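Local atomic coordinates of periplasmic binding protein (Mycobacterium smegmatis, PDB entry 4MDY), a protein that probably captures an iron-containing solute outside the cell membrane and delivers it to an ABC transporter for import. Residues T183-G195 and T207-E219. Sequence-based numbering, arbitrary orientation.
Sequences TLYRGGVQATPPG and TVLQVPALIPRDE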
loop_
_atom_site.group_PDB
_atom_site.type_symbol
_atom_site.label_atom_id
_atom_site.label_comp_id
_atom_site.label_asym_id
_atom_site.label_seq_id
_atom_site.Cartn_x
_atom_site.Cartn_y
_atom_site.Cartn_z
ATOM N N THR A 183 -7.324 -1.376 14.875
ATOM C CA THR A 183 -8.564 -1.206 15.632
ATOM C C THR A 183 -9.477 -2.427 15.476
ATOM O O THR A 183 -9.431 -3.137 14.462
ATOM C CB THR A 183 -9.319 0.064 15.187
ATOM O OG1 THR A 183 -9.656 -0.029 13.798
ATOM C CG2 THR A 183 -8.462 1.311 15.404
ATOM N N LEU A 184 -10.295 -2.683 16.491
ATOM C CA LEU A 184 -11.303 -3.737 16.397
ATOM C C LEU A 184 -12.501 -3.192 15.627
ATOM O O LEU A 184 -12.706 -1.978 15.560
ATOM C CB LEU A 184 -11.731 -4.227 17.785
ATOM C CG LEU A 184 -10.630 -4.761 18.711
ATOM C CD1 LEU A 184 -11.199 -5.114 20.074
ATOM C CD2 LEU A 184 -9.939 -5.974 18.114
ATOM N N TYR A 185 -13.265 -4.089 15.018
ATOM C CA TYR A 185 -14.493 -3.727 14.322
ATOM C C TYR A 185 -15.635 -4.498 14.959
ATOM O O TYR A 185 -15.659 -5.728 14.903
ATOM C CB TYR A 185 -14.421 -4.067 12.826
ATOM C CG TYR A 185 -15.707 -3.707 12.118
ATOM C CD1 TYR A 185 -15.958 -2.398 11.739
ATOM C CD2 TYR A 185 -16.687 -4.664 11.875
ATOM C CE1 TYR A 185 -17.141 -2.045 11.115
ATOM C CE2 TYR A 185 -17.878 -4.325 11.247
ATOM C CZ TYR A 185 -18.096 -3.012 10.870
ATOM O OH TYR A 185 -19.267 -2.646 10.249
ATOM N N ARG A 186 -16.568 -3.778 15.575
ATOM C CA ARG A 186 -17.693 -4.396 16.277
ATOM C C ARG A 186 -17.227 -5.545 17.172
ATOM O O ARG A 186 -17.819 -6.627 17.166
ATOM C CB ARG A 186 -18.756 -4.877 15.271
ATOM C CG ARG A 186 -19.332 -3.761 14.411
ATOM C CD ARG A 186 -20.412 -4.248 13.450
ATOM N NE ARG A 186 -21.645 -4.638 14.141
ATOM C CZ ARG A 186 -22.254 -5.825 14.050
ATOM N NH1 ARG A 186 -23.370 -6.036 14.736
ATOM N NH2 ARG A 186 -21.777 -6.803 13.279
ATOM N N GLY A 187 -16.143 -5.315 17.916
ATOM C CA GLY A 187 -15.599 -6.316 18.839
ATOM C C GLY A 187 -14.750 -7.424 18.212
ATOM O O GLY A 187 -14.186 -8.247 18.932
ATOM N N GLY A 188 -14.667 -7.457 16.885
ATOM C CA GLY A 188 -13.885 -8.467 16.173
ATOM C C GLY A 188 -12.545 -7.932 15.700
ATOM O O GLY A 188 -12.292 -6.717 15.701
ATOM N N VAL A 189 -11.679 -8.851 15.299
ATOM C CA VAL A 189 -10.352 -8.514 14.812
ATOM C C VAL A 189 -10.356 -8.483 13.292
ATOM O O VAL A 189 -10.895 -9.388 12.641
ATOM C CB VAL A 189 -9.300 -9.536 15.297
ATOM C CG1 VAL A 189 -7.974 -9.341 14.577
ATOM C CG2 VAL A 189 -9.119 -9.432 16.806
ATOM N N GLN A 190 -9.743 -7.443 12.740
ATOM C CA GLN A 190 -9.565 -7.316 11.301
ATOM C C GLN A 190 -8.221 -7.911 10.900
ATOM O O GLN A 190 -7.219 -7.704 11.577
ATOM C CB GLN A 190 -9.658 -5.853 10.906
ATOM C CG GLN A 190 -10.968 -5.241 11.369
ATOM C CD GLN A 190 -11.166 -3.828 10.883
ATOM O OE1 GLN A 190 -10.680 -2.877 11.499
ATOM N NE2 GLN A 190 -11.898 -3.676 9.789
ATOM N N ALA A 191 -8.204 -8.658 9.804
ATOM C CA ALA A 191 -6.977 -9.309 9.339
ATOM C C ALA A 191 -6.802 -9.184 7.831
ATOM O O ALA A 191 -7.759 -8.963 7.091
ATOM C CB ALA A 191 -6.966 -10.770 9.745
ATOM N N THR A 192 -5.560 -9.318 7.391
ATOM C CA THR A 192 -5.241 -9.351 5.981
ATOM C C THR A 192 -5.081 -10.819 5.560
ATOM O O THR A 192 -4.121 -11.483 5.959
ATOM C CB THR A 192 -3.965 -8.547 5.682
ATOM O OG1 THR A 192 -4.178 -7.168 6.025
ATOM C CG2 THR A 192 -3.605 -8.645 4.209
ATOM N N PRO A 193 -6.037 -11.338 4.772
ATOM C CA PRO A 193 -5.910 -12.730 4.360
ATOM C C PRO A 193 -4.706 -12.919 3.437
ATOM O O PRO A 193 -4.284 -11.968 2.776
ATOM C CB PRO A 193 -7.214 -13.001 3.601
ATOM C CG PRO A 193 -8.170 -11.974 4.095
ATOM C CD PRO A 193 -7.323 -10.760 4.349
ATOM N N PRO A 194 -4.142 -14.133 3.406
ATOM C CA PRO A 194 -3.037 -14.390 2.490
ATOM C C PRO A 194 -3.346 -13.918 1.068
ATOM O O PRO A 194 -4.463 -14.056 0.598
ATOM C CB PRO A 194 -2.890 -15.912 2.540
ATOM C CG PRO A 194 -3.389 -16.299 3.885
ATOM C CD PRO A 194 -4.445 -15.300 4.257
ATOM N N GLY A 195 -2.354 -13.344 0.408
ATOM C CA GLY A 195 -2.527 -12.771 -0.918
ATOM C C GLY A 195 -1.336 -11.881 -1.204
ATOM O O GLY A 195 -0.325 -11.923 -0.485
ATOM N N THR A 207 5.724 -17.748 7.873
ATOM C CA THR A 207 4.545 -18.470 7.438
ATOM C C THR A 207 3.331 -17.582 7.690
ATOM O O THR A 207 3.108 -17.091 8.803
ATOM C CB THR A 207 4.409 -19.825 8.164
ATOM O OG1 THR A 207 5.449 -20.711 7.717
ATOM C CG2 THR A 207 3.062 -20.462 7.886
ATOM N N VAL A 208 2.567 -17.363 6.633
ATOM C CA VAL A 208 1.383 -16.526 6.680
ATOM C C VAL A 208 0.174 -17.444 6.817
ATOM O O VAL A 208 -0.199 -18.144 5.874
ATOM C CB VAL A 208 1.282 -15.659 5.408
ATOM C CG1 VAL A 208 -0.007 -14.857 5.387
ATOM C CG2 VAL A 208 2.475 -14.715 5.315
ATOM N N LEU A 209 -0.426 -17.436 8.002
ATOM C CA LEU A 209 -1.595 -18.260 8.306
ATOM C C LEU A 209 -2.826 -17.863 7.498
ATOM O O LEU A 209 -3.097 -16.682 7.315
ATOM C CB LEU A 209 -1.961 -18.118 9.788
ATOM C CG LEU A 209 -1.054 -18.765 10.820
ATOM C CD1 LEU A 209 -1.583 -18.440 12.213
ATOM C CD2 LEU A 209 -0.971 -20.270 10.590
ATOM N N GLN A 210 -3.572 -18.859 7.030
ATOM C CA GLN A 210 -4.913 -18.627 6.500
ATOM C C GLN A 210 -5.780 -17.994 7.583
ATOM O O GLN A 210 -5.810 -18.462 8.717
ATOM C CB GLN A 210 -5.558 -19.936 6.010
ATOM C CG GLN A 210 -5.517 -20.118 4.500
ATOM C CD GLN A 210 -6.316 -19.051 3.763
ATOM O OE1 GLN A 210 -7.333 -18.559 4.263
ATOM N NE2 GLN A 210 -5.855 -18.684 2.572
ATOM N N VAL A 211 -6.471 -16.921 7.227
ATOM C CA VAL A 211 -7.279 -16.181 8.180
ATOM C C VAL A 211 -8.375 -15.431 7.405
ATOM O O VAL A 211 -8.140 -14.984 6.283
ATOM C CB VAL A 211 -6.385 -15.209 9.005
ATOM C CG1 VAL A 211 -5.843 -14.074 8.143
ATOM C CG2 VAL A 211 -7.129 -14.639 10.196
ATOM N N PRO A 212 -9.580 -15.312 7.989
ATOM C CA PRO A 212 -10.612 -14.498 7.342
ATOM C C PRO A 212 -10.349 -13.009 7.539
ATOM O O PRO A 212 -9.629 -12.635 8.454
ATOM C CB PRO A 212 -11.912 -14.931 8.034
ATOM C CG PRO A 212 -11.532 -15.836 9.155
ATOM C CD PRO A 212 -10.044 -15.907 9.255
ATOM N N ALA A 213 -10.937 -12.177 6.686
ATOM C CA ALA A 213 -10.719 -10.733 6.735
ATOM C C ALA A 213 -11.205 -10.136 8.056
ATOM O O ALA A 213 -10.707 -9.098 8.504
ATOM C CB ALA A 213 -11.423 -10.058 5.570
ATOM N N LEU A 214 -12.186 -10.801 8.656
ATOM C CA LEU A 214 -12.735 -10.412 9.937
ATOM C C LEU A 214 -12.918 -11.661 10.785
ATOM O O LEU A 214 -13.576 -12.620 10.378
ATOM C CB LEU A 214 -14.070 -9.703 9.742
ATOM C CG LEU A 214 -14.754 -9.124 10.984
ATOM C CD1 LEU A 214 -13.970 -7.947 11.540
ATOM C CD2 LEU A 214 -16.172 -8.713 10.640
ATOM N N ILE A 215 -12.320 -11.631 11.967
ATOM C CA ILE A 215 -12.425 -12.706 12.931
ATOM C C ILE A 215 -13.463 -12.288 13.975
ATOM O O ILE A 215 -13.234 -11.348 14.738
ATOM C CB ILE A 215 -11.068 -12.955 13.602
ATOM C CG1 ILE A 215 -10.011 -13.274 12.536
ATOM C CG2 ILE A 215 -11.160 -14.078 14.623
ATOM C CD1 ILE A 215 -8.594 -13.034 13.001
ATOM N N PRO A 216 -14.618 -12.976 14.006
ATOM C CA PRO A 216 -15.636 -12.587 14.976
ATOM C C PRO A 216 -15.142 -12.724 16.417
ATOM O O PRO A 216 -14.244 -13.513 16.694
ATOM C CB PRO A 216 -16.795 -13.541 14.687
ATOM C CG PRO A 216 -16.203 -14.678 13.929
ATOM C CD PRO A 216 -15.033 -14.129 13.183
ATOM N N ARG A 217 -15.727 -11.944 17.319
ATOM C CA ARG A 217 -15.249 -11.872 18.699
ATOM C C ARG A 217 -15.133 -13.242 19.379
ATOM O O ARG A 217 -14.184 -13.498 20.115
ATOM C CB ARG A 217 -16.165 -10.967 19.523
ATOM C CG ARG A 217 -15.541 -10.520 20.828
ATOM C CD ARG A 217 -16.277 -9.335 21.436
ATOM N NE ARG A 217 -15.689 -8.993 22.726
ATOM C CZ ARG A 217 -14.529 -8.362 22.886
ATOM N NH1 ARG A 217 -13.810 -7.975 21.832
ATOM N NH2 ARG A 217 -14.078 -8.116 24.115
ATOM N N ASP A 218 -16.096 -14.122 19.124
ATOM C CA ASP A 218 -16.088 -15.445 19.743
ATOM C C ASP A 218 -14.992 -16.392 19.192
ATOM O O ASP A 218 -14.750 -17.452 19.774
ATOM C CB ASP A 218 -17.482 -16.088 19.667
ATOM C CG ASP A 218 -17.902 -16.426 18.257
ATOM O OD1 ASP A 218 -17.588 -15.657 17.331
ATOM O OD2 ASP A 218 -18.565 -17.461 18.080
ATOM N N GLU A 219 -14.321 -16.006 18.103
ATOM C CA GLU A 219 -13.262 -16.838 17.497
ATOM C C GLU A 219 -11.841 -16.282 17.654
ATOM O O GLU A 219 -10.887 -16.861 17.154
ATOM C CB GLU A 219 -13.559 -17.059 16.008
ATOM C CG GLU A 219 -14.747 -17.974 15.754
ATOM C CD GLU A 219 -15.083 -18.108 14.276
ATOM O OE1 GLU A 219 -14.150 -18.127 13.444
ATOM O OE2 GLU A 219 -16.285 -18.195 13.944
HETATM O O HOH W 1 -6.411 -15.763 0.994
#
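V208 CG1, anti to the backbone N, packs against P194 CG (4.0 Å). P194 CG and CD also rest against L209 O, and a water donates to P194 O and weakly accepts from Q210 NE2. V211 brings CG1 to 3.8 Å from A191 CB, in an apolar patch that L178 of strand 176-181, in the parallel sheet, and V223 of helix 220-224 extend. The methyl of A213 touches P193 CG, while A213 O accepts from A191 N (2.9 Å) with the donor well above the carbonyl plane. L214, opposite Q190 in a non-hydrogen-bonded pair, lays CD1 against Y185 CB and Q190 CG. V189 and I215 form the hydrogen-bonded pair of the small antiparallel ribbon, N to O both ways: I215 N to V189 O is short (2.7 Å) and almost straight (177°), and their side chains run side by side toward helix 220-224. R217, extended from CG to NE, runs past G187 O in the type I' turn Y185-G188, and NH1 donates in its guanidinium plane to a lone pair of that oxygen (2.9 Å). Because NH1 also forms a salt bridge with D246, this one nitrogen joins the turn carbonyl to a carboxylate; the contact thus passes from apolar proline packing through backbone bonds to a charged clamp at G187.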